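Local coordinates for protein acyl-coenzyme A oxidase acox-1.1 (Caenorhabditis elegans, PDB 5K3H) that catalyses the FAD-dependent desaturation of acyl-CoAs with fatty acid-derived chains, the first step of peroxisomal beta-oxidation, and passes the electrons to oxygen to give hydrogen peroxide, at residues L106-N111 against S421-V426; M113-V118 against I146-Q151; P190-K195 against I247-F252; S197-V202 against R223-H228. All coordinates share one frame; numbering follows the deposited sequence.

How the contacts relate
Contacts 2, 3 and 4 cluster on one side of the chain's centre, their centres about 9 to 13 Å apart; the centre of contact 1 is about 15 Å from that of contact 3 and about 26 Å from that of contact 4. Contact 1 ties the loop after helix 97-105 to helix 420-428, closing a long loop of chain that contains the other three. Contact 2 closes first, joining helix 114-127 to strand 147-150. Contacts 3 and 4 pack beta-domain loops, contact 4 nested inside contact 3. N192 bonds to N111 of contact 1 and L115 of contact 2, and its carbonyl to S197 of contact 4. Contacts 2 and 3 hold FAD-binding residues, and all four touch the second subunit.

Contact 1. Residues L106-N111 against S421-V426; sequences LGIEGN and SEIYGV
E109 and E422 lay their carboxylates face over face across this contact, the planes 35° apart, while I108 packs against the helix next to them. Start at E109 CB, which has E422 OE2 at the limit of contact. The next carbon, CG, lies closer, 3.5 Å from that same E422 OE2. Its carboxyl carbon CD then faces its counterpart, E422 CD, at 3.8 Å, the chains crossing nearly at right angles. At the tip the oxygens divide the work. E109 OE1 receives a hydrogen from the water at 2.9 Å and forms a salt bridge with K71, whereas E109 OE2 is hydrogen-bonded to Y419 OH and lies against E422 CG. The same water also donates to E422 OE2 at 2.8 Å, and that oxygen is further bound to Y245 N. E422 reaches this place by folding at chi2, 69°, instead of running straight out from the helix.

I108 supplies the apolar half. Its CG1 sits between the backbone N and carbonyl carbon, chi1 62°, and the extended chain beyond it carries CD1 onto the helix. There CD1 meets I423 CG1 at 3.8 Å and, less closely, V426 CG2. Both V426 methyls also lie against the carbonyl oxygen of I108, CG1 at 3.5 Å from I108 O. Y308 from helix 300-319 touches I108 and I423 as well.

Two acid groups this close would repel each other, but a bridging water, the K71 ammonium and hydrogen-bond donors from Y419 and Y245 probably offset the cost, so both glutamates may well stay ionised.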
loop_
_atom_site.group_PDB
_atom_site.type_symbol
_atom_site.label_atom_id
_atom_site.label_comp_id
_atom_site.label_asym_id
_atom_site.label_seq_id
_atom_site.Cartn_x
_atom_site.Cartn_y
_atom_site.Cartn_z
ATOM N N LEU B 106 -10.804 15.728 15.411
ATOM C CA LEU B 106 -10.588 14.321 15.732
ATOM C C LEU B 106 -9.684 13.603 14.734
ATOM O O LEU B 106 -9.000 12.649 15.120
ATOM C CB LEU B 106 -11.943 13.602 15.855
ATOM C CG LEU B 106 -12.889 14.095 16.993
ATOM C CD1 LEU B 106 -14.281 13.470 16.948
ATOM C CD2 LEU B 106 -12.274 13.905 18.396
ATOM N N GLY B 107 -9.624 14.062 13.474
ATOM C CA GLY B 107 -8.719 13.481 12.503
ATOM C C GLY B 107 -9.270 12.227 11.849
ATOM O O GLY B 107 -10.473 11.982 11.820
ATOM N N ILE B 108 -8.363 11.437 11.280
ATOM C CA ILE B 108 -8.751 10.245 10.520
ATOM C C ILE B 108 -8.479 8.926 11.248
ATOM O O ILE B 108 -8.966 7.877 10.784
ATOM C CB ILE B 108 -8.096 10.223 9.121
ATOM C CG1 ILE B 108 -6.561 10.185 9.205
ATOM C CG2 ILE B 108 -8.583 11.401 8.301
ATOM C CD1 ILE B 108 -5.885 9.955 7.858
ATOM N N GLU B 109 -7.727 8.930 12.360
ATOM C CA GLU B 109 -7.348 7.673 12.998
ATOM C C GLU B 109 -8.442 7.078 13.884
ATOM O O GLU B 109 -8.244 5.970 14.402
ATOM C CB GLU B 109 -6.061 7.851 13.801
ATOM C CG GLU B 109 -4.891 8.381 12.956
ATOM C CD GLU B 109 -3.529 8.299 13.645
ATOM O OE1 GLU B 109 -3.358 7.390 14.487
ATOM O OE2 GLU B 109 -2.634 9.128 13.346
ATOM N N GLY B 110 -9.589 7.741 14.024
ATOM C CA GLY B 110 -10.722 7.242 14.779
ATOM C C GLY B 110 -11.019 8.060 16.032
ATOM O O GLY B 110 -10.284 8.975 16.417
ATOM N N ASN B 111 -12.144 7.714 16.662
ATOM C CA ASN B 111 -12.484 8.232 17.982
ATOM C C ASN B 111 -13.456 7.257 18.635
ATOM O O ASN B 111 -13.986 6.362 17.968
ATOM C CB ASN B 111 -13.065 9.662 17.901
ATOM C CG ASN B 111 -14.450 9.703 17.294
ATOM O OD1 ASN B 111 -15.450 9.574 17.998
ATOM N ND2 ASN B 111 -14.517 9.872 15.972
ATOM N N SER B 421 1.251 7.419 4.851
ATOM C CA SER B 421 1.048 6.004 5.139
ATOM C C SER B 421 -0.182 5.763 6.000
ATOM O O SER B 421 -0.865 4.747 5.826
ATOM C CB SER B 421 2.292 5.426 5.812
ATOM O OG SER B 421 2.483 5.979 7.100
ATOM N N GLU B 422 -0.486 6.673 6.930
ATOM C CA GLU B 422 -1.705 6.567 7.728
ATOM C C GLU B 422 -2.926 6.965 6.906
ATOM O O GLU B 422 -3.988 6.341 7.022
ATOM C CB GLU B 422 -1.582 7.439 8.985
ATOM C CG GLU B 422 -2.701 7.266 10.031
ATOM C CD GLU B 422 -2.690 5.921 10.743
ATOM O OE1 GLU B 422 -1.629 5.255 10.785
ATOM O OE2 GLU B 422 -3.762 5.517 11.239
ATOM N N ILE B 423 -2.791 7.991 6.056
ATOM C CA ILE B 423 -3.873 8.343 5.139
ATOM C C ILE B 423 -4.229 7.146 4.263
ATOM O O ILE B 423 -5.410 6.827 4.080
ATOM C CB ILE B 423 -3.478 9.574 4.290
ATOM C CG1 ILE B 423 -3.315 10.827 5.159
ATOM C CG2 ILE B 423 -4.481 9.837 3.180
ATOM C CD1 ILE B 423 -2.496 11.935 4.488
ATOM N N TYR B 424 -3.217 6.437 3.747
ATOM C CA TYR B 424 -3.461 5.233 2.957
ATOM C C TYR B 424 -4.189 4.175 3.776
ATOM O O TYR B 424 -5.168 3.574 3.317
ATOM C CB TYR B 424 -2.127 4.683 2.429
ATOM C CG TYR B 424 -2.220 3.360 1.679
ATOM C CD1 TYR B 424 -2.684 3.305 0.360
ATOM C CD2 TYR B 424 -1.841 2.168 2.287
ATOM C CE1 TYR B 424 -2.770 2.100 -0.322
ATOM C CE2 TYR B 424 -1.925 0.958 1.606
ATOM C CZ TYR B 424 -2.397 0.930 0.301
ATOM O OH TYR B 424 -2.484 -0.273 -0.387
ATOM N N GLY B 425 -3.691 3.895 4.977
ATOM C CA GLY B 425 -4.252 2.811 5.772
ATOM C C GLY B 425 -5.699 3.026 6.186
ATOM O O GLY B 425 -6.483 2.074 6.274
ATOM N N VAL B 426 -6.066 4.262 6.497
ATOM C CA VAL B 426 -7.455 4.517 6.834
ATOM C C VAL B 426 -8.329 4.398 5.588
ATOM O O VAL B 426 -9.363 3.725 5.611
ATOM C CB VAL B 426 -7.594 5.894 7.498
ATOM C CG1 VAL B 426 -9.063 6.178 7.777
ATOM C CG2 VAL B 426 -6.753 5.933 8.759
HETATM O O HOH W 1 -3.897 4.638 13.865
#

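Contact 2. Residues M113-V118 against I146-Q151; sequences MALHGV and IGTYAQ
H116 swings its ring out opposite its own backbone N, chi1 -177°, and so brings ND1 to the amide of G147; T148 likewise carries OG1 trans to its N, chi1 -178°, which sets it against the aliphatic CB of L115. The first pairing is a hydrogen bond in which G147 N donates to H116 ND1 at 3.1 Å. The donor lies in the plane of the imidazole, and the bond is fairly straight at 161°. Across the ring NE2 meets the carbonyl of A140, which suggests that the ring is neutral with its proton on NE2. Over one face lies M113 CE, 3.4 Å above the ring plane and offset toward the rim, while M113 CG rests on I146 CG2. With a phenylalanine at H116, the amide of G147 would probably be left without its acceptor and the A140 carbonyl without its donor.

A water joins the backbones nearby, donating to G147 O at 2.8 Å and taking a weak bond from H116 N. L115 CB sits 3.4 Å from T148 OG1, whose hydroxyl is hydrogen-bonded to G191 O.

Helix 114-127 thus passes strand 147-150 at an axis separation of 6.3 Å, its first turn lying against the start of the strand. Such packing of an alpha-helical N-terminal domain on the middle beta domain belongs to the acyl-CoA dehydrogenase and oxidase fold, and the strand itself carries Y149 and A150, with Q151 just after it, of the FAD site shared by the dimer.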
loop_
_atom_site.group_PDB
_atom_site.type_symbol
_atom_site.label_atom_id
_atom_site.label_comp_id
_atom_site.label_asym_id
_atom_site.label_seq_id
_atom_site.Cartn_x
_atom_site.Cartn_y
_atom_site.Cartn_z
ATOM N N MET B 113 -16.422 7.364 19.484
ATOM C CA MET B 113 -17.808 7.431 19.045
ATOM C C MET B 113 -17.908 7.471 17.531
ATOM O O MET B 113 -18.919 7.928 16.987
ATOM C CB MET B 113 -18.503 8.634 19.683
ATOM C CG MET B 113 -18.687 8.441 21.161
ATOM S SD MET B 113 -19.564 9.784 21.967
ATOM C CE MET B 113 -21.152 9.773 21.136
ATOM N N ALA B 114 -16.873 6.986 16.852
ATOM C CA ALA B 114 -16.848 6.968 15.395
ATOM C C ALA B 114 -18.031 6.211 14.795
ATOM O O ALA B 114 -18.635 6.660 13.821
ATOM C CB ALA B 114 -15.535 6.384 14.896
ATOM N N LEU B 115 -18.359 5.062 15.376
ATOM C CA LEU B 115 -19.466 4.246 14.885
ATOM C C LEU B 115 -20.816 4.716 15.423
ATOM O O LEU B 115 -21.854 4.481 14.806
ATOM C CB LEU B 115 -19.242 2.771 15.227
ATOM C CG LEU B 115 -18.474 1.956 14.184
ATOM C CD1 LEU B 115 -19.285 1.819 12.906
ATOM C CD2 LEU B 115 -17.121 2.587 13.898
ATOM N N HIS B 116 -20.792 5.378 16.574
ATOM C CA HIS B 116 -22.013 5.890 17.198
ATOM C C HIS B 116 -22.856 6.693 16.212
ATOM O O HIS B 116 -24.091 6.561 16.174
ATOM C CB HIS B 116 -21.641 6.733 18.411
ATOM C CG HIS B 116 -22.820 7.238 19.164
ATOM N ND1 HIS B 116 -23.448 6.505 20.146
ATOM C CD2 HIS B 116 -23.485 8.414 19.081
ATOM C CE1 HIS B 116 -24.453 7.209 20.633
ATOM N NE2 HIS B 116 -24.500 8.368 19.999
ATOM N N GLY B 117 -22.216 7.585 15.457
ATOM C CA GLY B 117 -22.909 8.385 14.462
ATOM C C GLY B 117 -23.043 7.754 13.089
ATOM O O GLY B 117 -24.011 8.021 12.369
ATOM N N VAL B 118 -22.063 6.931 12.705
ATOM C CA VAL B 118 -22.031 6.380 11.351
ATOM C C VAL B 118 -23.060 5.265 11.190
ATOM O O VAL B 118 -23.751 5.188 10.169
ATOM C CB VAL B 118 -20.606 5.886 11.008
ATOM C CG1 VAL B 118 -20.613 5.136 9.712
ATOM C CG2 VAL B 118 -19.628 7.042 10.906
ATOM N N ILE B 146 -23.313 5.164 24.431
ATOM C CA ILE B 146 -22.394 5.003 23.317
ATOM C C ILE B 146 -22.726 3.674 22.658
ATOM O O ILE B 146 -22.700 2.620 23.309
ATOM C CB ILE B 146 -20.929 5.064 23.771
ATOM C CG1 ILE B 146 -20.645 6.407 24.439
ATOM C CG2 ILE B 146 -19.987 4.840 22.603
ATOM C CD1 ILE B 146 -19.256 6.520 25.000
ATOM N N GLY B 147 -23.041 3.726 21.365
ATOM C CA GLY B 147 -23.485 2.555 20.652
ATOM C C GLY B 147 -22.663 2.327 19.398
ATOM O O GLY B 147 -21.935 3.199 18.922
ATOM N N THR B 148 -22.792 1.110 18.883
ATOM C CA THR B 148 -22.201 0.716 17.618
ATOM C C THR B 148 -23.172 -0.256 16.956
ATOM O O THR B 148 -24.263 -0.523 17.469
ATOM C CB THR B 148 -20.794 0.129 17.844
ATOM O OG1 THR B 148 -20.190 -0.228 16.591
ATOM C CG2 THR B 148 -20.862 -1.099 18.751
ATOM N N TYR B 149 -22.772 -0.782 15.804
ATOM C CA TYR B 149 -23.585 -1.709 15.031
ATOM C C TYR B 149 -22.775 -2.991 14.885
ATOM O O TYR B 149 -21.637 -2.961 14.409
ATOM C CB TYR B 149 -23.930 -1.088 13.677
ATOM C CG TYR B 149 -24.919 -1.864 12.852
ATOM C CD1 TYR B 149 -26.273 -1.669 13.026
ATOM C CD2 TYR B 149 -24.511 -2.768 11.890
ATOM C CE1 TYR B 149 -27.202 -2.359 12.280
ATOM C CE2 TYR B 149 -25.449 -3.473 11.131
ATOM C CZ TYR B 149 -26.789 -3.256 11.341
ATOM O OH TYR B 149 -27.738 -3.932 10.617
ATOM N N ALA B 150 -23.328 -4.109 15.332
ATOM C CA ALA B 150 -22.552 -5.344 15.482
ATOM C C ALA B 150 -23.140 -6.393 14.557
ATOM O O ALA B 150 -24.143 -7.029 14.888
ATOM C CB ALA B 150 -22.544 -5.817 16.937
ATOM N N GLN B 151 -22.524 -6.557 13.387
ATOM C CA GLN B 151 -23.008 -7.524 12.407
ATOM C C GLN B 151 -21.983 -8.608 12.107
ATOM O O GLN B 151 -22.275 -9.801 12.267
ATOM C CB GLN B 151 -23.428 -6.790 11.125
ATOM C CG GLN B 151 -23.905 -7.698 10.028
ATOM C CD GLN B 151 -24.329 -6.910 8.813
ATOM O OE1 GLN B 151 -23.818 -7.113 7.705
ATOM N NE2 GLN B 151 -25.284 -5.993 9.016
HETATM O O HOH W 2 -19.456 4.381 18.648
#

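Contact 3. Residues P190-K195 against I247-F252; sequences PGNLGK and IVDNGF
D249 is gripped by N192 and K195 through its carboxylate, and by G194 through its main chain. N192 ND2 donates to D249 OD1 at 2.9 Å along a nearly straight path; it stays in its own amide plane but comes to the oxygen from above the carboxylate plane, the two planes being 48° apart. The other oxygen, D249 OD2, turns its anti lone pair to K195 N at 2.9 Å and accepts from S196 N as well. The main-chain carbonyl of D249 takes a further bond, from G194 N to D249 O at 3.0 Å. Further along, G251 N donates to P190 O at 3.1 Å.

A type II turn, P190 to L193, positions these donors, with N192 at its third place on a positive phi of 61°. N192 is itself steadied: ND2 also reaches N111 O, and OD1 accepts from L115 N. G194 passes so close to G251, with G194 N 3.5 Å from G251 CA, that a side chain on G251 would clash with the turn. V248 CG1 packs on CA of G191, itself an FAD-binding residue, at 3.7 Å.

Were D249 an alanine, the amides of K195 and S196 would probably lose their acceptor and the N192 amide one of its anchors.

The carboxylate is buried here, and N-H groups from N192, K195 and S196 are among those that meet it; they probably stabilise its negative charge and help to hold the turn in shape.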
loop_
_atom_site.group_PDB
_atom_site.type_symbol
_atom_site.label_atom_id
_atom_site.label_comp_id
_atom_site.label_asym_id
_atom_site.label_seq_id
_atom_site.Cartn_x
_atom_site.Cartn_y
_atom_site.Cartn_z
ATOM N N PRO B 190 -16.769 -4.942 14.633
ATOM C CA PRO B 190 -17.544 -3.702 14.844
ATOM C C PRO B 190 -16.741 -2.636 15.568
ATOM O O PRO B 190 -16.141 -2.885 16.616
ATOM C CB PRO B 190 -18.735 -4.165 15.684
ATOM C CG PRO B 190 -18.946 -5.571 15.269
ATOM C CD PRO B 190 -17.570 -6.116 15.040
ATOM N N GLY B 191 -16.708 -1.443 14.978
ATOM C CA GLY B 191 -15.897 -0.372 15.528
ATOM C C GLY B 191 -16.457 0.107 16.853
ATOM O O GLY B 191 -17.668 0.070 17.087
ATOM N N ASN B 192 -15.551 0.476 17.761
ATOM C CA ASN B 192 -15.875 1.022 19.077
ATOM C C ASN B 192 -16.679 0.054 19.942
ATOM O O ASN B 192 -17.275 0.471 20.945
ATOM C CB ASN B 192 -16.601 2.358 18.946
ATOM C CG ASN B 192 -15.784 3.358 18.184
ATOM O OD1 ASN B 192 -16.253 3.944 17.209
ATOM N ND2 ASN B 192 -14.539 3.544 18.605
ATOM N N LEU B 193 -16.726 -1.224 19.550
ATOM C CA LEU B 193 -17.450 -2.257 20.274
ATOM C C LEU B 193 -16.641 -2.830 21.430
ATOM O O LEU B 193 -17.222 -3.325 22.404
ATOM C CB LEU B 193 -17.839 -3.392 19.318
ATOM C CG LEU B 193 -18.478 -4.641 19.949
ATOM C CD1 LEU B 193 -19.775 -4.295 20.683
ATOM C CD2 LEU B 193 -18.730 -5.751 18.915
ATOM N N GLY B 194 -15.314 -2.795 21.337
ATOM C CA GLY B 194 -14.506 -3.557 22.273
ATOM C C GLY B 194 -14.476 -2.956 23.662
ATOM O O GLY B 194 -14.511 -3.683 24.661
ATOM N N LYS B 195 -14.389 -1.625 23.744
ATOM C CA LYS B 195 -14.142 -0.943 25.008
ATOM C C LYS B 195 -15.054 0.253 25.281
ATOM O O LYS B 195 -15.377 0.521 26.443
ATOM C CB LYS B 195 -12.684 -0.482 25.046
ATOM C CG LYS B 195 -11.704 -1.620 25.103
ATOM C CD LYS B 195 -11.953 -2.413 26.385
ATOM C CE LYS B 195 -11.211 -3.727 26.409
ATOM N NZ LYS B 195 -11.384 -4.462 27.701
ATOM N N ILE B 247 -7.326 4.373 16.799
ATOM C CA ILE B 247 -8.081 4.990 17.881
ATOM C C ILE B 247 -9.453 4.348 18.028
ATOM O O ILE B 247 -10.055 4.415 19.105
ATOM C CB ILE B 247 -8.157 6.513 17.655
ATOM C CG1 ILE B 247 -6.735 7.097 17.599
ATOM C CG2 ILE B 247 -9.033 7.186 18.713
ATOM C CD1 ILE B 247 -6.632 8.607 17.371
ATOM N N VAL B 248 -9.966 3.733 16.966
ATOM C CA VAL B 248 -11.190 2.947 17.031
ATOM C C VAL B 248 -10.873 1.599 17.658
ATOM O O VAL B 248 -9.989 0.868 17.195
ATOM C CB VAL B 248 -11.805 2.786 15.635
ATOM C CG1 VAL B 248 -12.869 1.675 15.635
ATOM C CG2 VAL B 248 -12.412 4.099 15.188
ATOM N N ASP B 249 -11.618 1.256 18.702
ATOM C CA ASP B 249 -11.438 0.022 19.458
ATOM C C ASP B 249 -12.396 -1.034 18.901
ATOM O O ASP B 249 -13.474 -1.315 19.440
ATOM C CB ASP B 249 -11.674 0.309 20.935
ATOM C CG ASP B 249 -12.978 1.090 21.165
ATOM O OD1 ASP B 249 -13.069 2.248 20.676
ATOM O OD2 ASP B 249 -13.920 0.545 21.806
ATOM N N ASN B 250 -11.980 -1.641 17.798
ATOM C CA ASN B 250 -12.774 -2.694 17.191
ATOM C C ASN B 250 -12.836 -3.893 18.116
ATOM O O ASN B 250 -11.823 -4.289 18.694
ATOM C CB ASN B 250 -12.176 -3.071 15.842
ATOM C CG ASN B 250 -12.178 -1.923 14.872
ATOM O OD1 ASN B 250 -11.352 -1.028 14.945
ATOM N ND2 ASN B 250 -13.122 -1.948 13.949
ATOM N N GLY B 251 -14.021 -4.500 18.236
ATOM C CA GLY B 251 -14.261 -5.454 19.295
ATOM C C GLY B 251 -14.817 -6.794 18.855
ATOM O O GLY B 251 -15.366 -6.947 17.769
ATOM N N PHE B 252 -14.703 -7.757 19.768
ATOM C CA PHE B 252 -15.431 -9.018 19.721
ATOM C C PHE B 252 -16.541 -9.032 20.768
ATOM O O PHE B 252 -16.495 -8.301 21.760
ATOM C CB PHE B 252 -14.508 -10.231 19.940
ATOM C CG PHE B 252 -13.776 -10.236 21.263
ATOM C CD1 PHE B 252 -14.381 -10.713 22.417
ATOM C CD2 PHE B 252 -12.451 -9.809 21.341
ATOM C CE1 PHE B 252 -13.685 -10.736 23.632
ATOM C CE2 PHE B 252 -11.758 -9.828 22.557
ATOM C CZ PHE B 252 -12.376 -10.294 23.694
#

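Contact 4. Residues S197-V202 against R223-H228; sequences SNYAVV and RDEKTH
Y199 and E225 meet with the phenol ring and the carboxylate nearly perpendicular, their planes 77° apart. The hydroxyl of Y199 donates to E225 OE2, which lies at the ring's edge close to its plane; the modelled separation of OH and OE2, 2.5 Å, is very short and its exact value doubtful. E225 reaches the phenol with its chain extended beyond CG, and its other oxygen, OE1, forms a salt bridge with R139.

R223 and H228 are set quite differently. The extended arginine runs across the imidazole, placing R223 CD 3.5 Å above the plane of the H228 ring and over its centre. Its guanidinium then turns back on the same residue: R223 NH1 donates to H228 O at 3.0 Å, with the acceptor in the guanidinium plane. NH2 goes to G194 O. A water links the arginine to the other segment, donating to S197 O at 3.0 Å and accepting from R223 NE, while R223 CD also touches S197 O directly. Between these two pairs, N198 CB packs on R223 CB at 4.1 Å. R223 N gives only a weak bond to N198 O.

Beyond the arginine, D224 OD1 accepts from K226 N, an Asx turn, and from T227 N, which extends it to an Asx motif and curls the loop back. All this gathers at the open end of the beta hairpin formed by antiparallel strands 199-208 and 211-221, where the chain leaves the second strand within the beta domain of the acyl-CoA oxidase fold.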
loop_
_atom_site.group_PDB
_atom_site.type_symbol
_atom_site.label_atom_id
_atom_site.label_comp_id
_atom_site.label_asym_id
_atom_site.label_seq_id
_atom_site.Cartn_x
_atom_site.Cartn_y
_atom_site.Cartn_z
ATOM N N SER B 197 -18.307 1.245 23.682
ATOM C CA SER B 197 -19.757 1.190 23.625
ATOM C C SER B 197 -20.343 0.480 24.840
ATOM O O SER B 197 -19.777 -0.494 25.346
ATOM C CB SER B 197 -20.202 0.489 22.339
ATOM O OG SER B 197 -19.859 1.266 21.208
ATOM N N ASN B 198 -21.480 0.975 25.314
ATOM C CA ASN B 198 -22.263 0.227 26.282
ATOM C C ASN B 198 -23.550 -0.336 25.702
ATOM O O ASN B 198 -24.196 -1.155 26.359
ATOM C CB ASN B 198 -22.560 1.071 27.540
ATOM C CG ASN B 198 -22.987 2.501 27.236
ATOM O OD1 ASN B 198 -23.480 2.830 26.157
ATOM N ND2 ASN B 198 -22.776 3.368 28.207
ATOM N N TYR B 199 -23.916 0.056 24.489
ATOM C CA TYR B 199 -25.030 -0.530 23.755
ATOM C C TYR B 199 -24.560 -0.935 22.363
ATOM O O TYR B 199 -23.526 -0.466 21.878
ATOM C CB TYR B 199 -26.212 0.454 23.666
ATOM C CG TYR B 199 -26.992 0.564 24.964
ATOM C CD1 TYR B 199 -26.448 1.223 26.078
ATOM C CD2 TYR B 199 -28.287 0.058 25.065
ATOM C CE1 TYR B 199 -27.147 1.322 27.273
ATOM C CE2 TYR B 199 -28.993 0.159 26.246
ATOM C CZ TYR B 199 -28.422 0.796 27.350
ATOM O OH TYR B 199 -29.133 0.909 28.529
ATOM N N ALA B 200 -25.312 -1.835 21.728
ATOM C CA ALA B 200 -25.110 -2.105 20.307
ATOM C C ALA B 200 -26.417 -2.536 19.662
ATOM O O ALA B 200 -27.248 -3.188 20.290
ATOM C CB ALA B 200 -24.049 -3.188 20.078
ATOM N N VAL B 201 -26.595 -2.182 18.399
ATOM C CA VAL B 201 -27.606 -2.846 17.586
ATOM C C VAL B 201 -26.939 -4.093 17.006
ATOM O O VAL B 201 -25.945 -3.997 16.280
ATOM C CB VAL B 201 -28.147 -1.923 16.481
ATOM C CG1 VAL B 201 -29.123 -2.682 15.582
ATOM C CG2 VAL B 201 -28.801 -0.656 17.068
ATOM N N VAL B 202 -27.484 -5.262 17.313
ATOM C CA VAL B 202 -26.837 -6.537 17.022
ATOM C C VAL B 202 -27.674 -7.283 15.993
ATOM O O VAL B 202 -28.908 -7.331 16.100
ATOM C CB VAL B 202 -26.660 -7.366 18.302
ATOM C CG1 VAL B 202 -26.114 -8.759 17.992
ATOM C CG2 VAL B 202 -25.742 -6.626 19.256
ATOM N N ARG B 223 -22.880 -3.239 28.642
ATOM C CA ARG B 223 -22.186 -2.917 29.879
ATOM C C ARG B 223 -23.115 -2.125 30.786
ATOM O O ARG B 223 -24.026 -1.430 30.324
ATOM C CB ARG B 223 -20.910 -2.104 29.623
ATOM C CG ARG B 223 -19.837 -2.846 28.849
ATOM C CD ARG B 223 -18.753 -1.885 28.371
ATOM N NE ARG B 223 -17.673 -2.561 27.655
ATOM C CZ ARG B 223 -16.546 -2.995 28.212
ATOM N NH1 ARG B 223 -16.332 -2.812 29.512
ATOM N NH2 ARG B 223 -15.627 -3.602 27.464
ATOM N N ASP B 224 -22.896 -2.272 32.088
ATOM C CA ASP B 224 -23.656 -1.520 33.075
ATOM C C ASP B 224 -23.439 -0.022 32.902
ATOM O O ASP B 224 -22.305 0.436 32.755
ATOM C CB ASP B 224 -23.251 -1.956 34.472
ATOM C CG ASP B 224 -24.012 -1.220 35.543
ATOM O OD1 ASP B 224 -23.445 -0.265 36.141
ATOM O OD2 ASP B 224 -25.184 -1.600 35.768
ATOM N N GLU B 225 -24.536 0.744 32.930
ATOM C CA GLU B 225 -24.449 2.176 32.663
ATOM C C GLU B 225 -23.684 2.938 33.739
ATOM O O GLU B 225 -23.152 4.012 33.452
ATOM C CB GLU B 225 -25.846 2.789 32.501
ATOM C CG GLU B 225 -26.649 2.251 31.324
ATOM C CD GLU B 225 -27.729 3.216 30.834
ATOM O OE1 GLU B 225 -27.691 4.398 31.213
ATOM O OE2 GLU B 225 -28.621 2.805 30.058
ATOM N N LYS B 226 -23.611 2.430 34.968
ATOM C CA LYS B 226 -22.925 3.171 36.027
ATOM C C LYS B 226 -21.471 2.749 36.220
ATOM O O LYS B 226 -20.607 3.605 36.440
ATOM C CB LYS B 226 -23.679 3.026 37.355
ATOM C CG LYS B 226 -22.977 3.672 38.557
ATOM C CD LYS B 226 -22.646 5.151 38.298
ATOM C CE LYS B 226 -22.151 5.848 39.563
ATOM N NZ LYS B 226 -21.404 7.100 39.251
ATOM N N THR B 227 -21.178 1.450 36.141
ATOM C CA THR B 227 -19.829 0.954 36.343
ATOM C C THR B 227 -19.093 0.651 35.037
ATOM O O THR B 227 -17.857 0.577 35.049
ATOM C CB THR B 227 -19.881 -0.298 37.235
ATOM O OG1 THR B 227 -18.559 -0.691 37.606
ATOM C CG2 THR B 227 -20.572 -1.453 36.527
ATOM N N HIS B 228 -19.823 0.495 33.916
ATOM C CA HIS B 228 -19.254 0.154 32.603
ATOM C C HIS B 228 -18.603 -1.235 32.597
ATOM O O HIS B 228 -17.679 -1.507 31.819
ATOM C CB HIS B 228 -18.263 1.227 32.128
ATOM C CG HIS B 228 -18.202 1.372 30.638
ATOM N ND1 HIS B 228 -17.073 1.073 29.900
ATOM C CD2 HIS B 228 -19.137 1.776 29.747
ATOM C CE1 HIS B 228 -17.315 1.290 28.619
ATOM N NE2 HIS B 228 -18.560 1.716 28.499
HETATM O O HOH W 3 -17.373 -2.044 24.540
#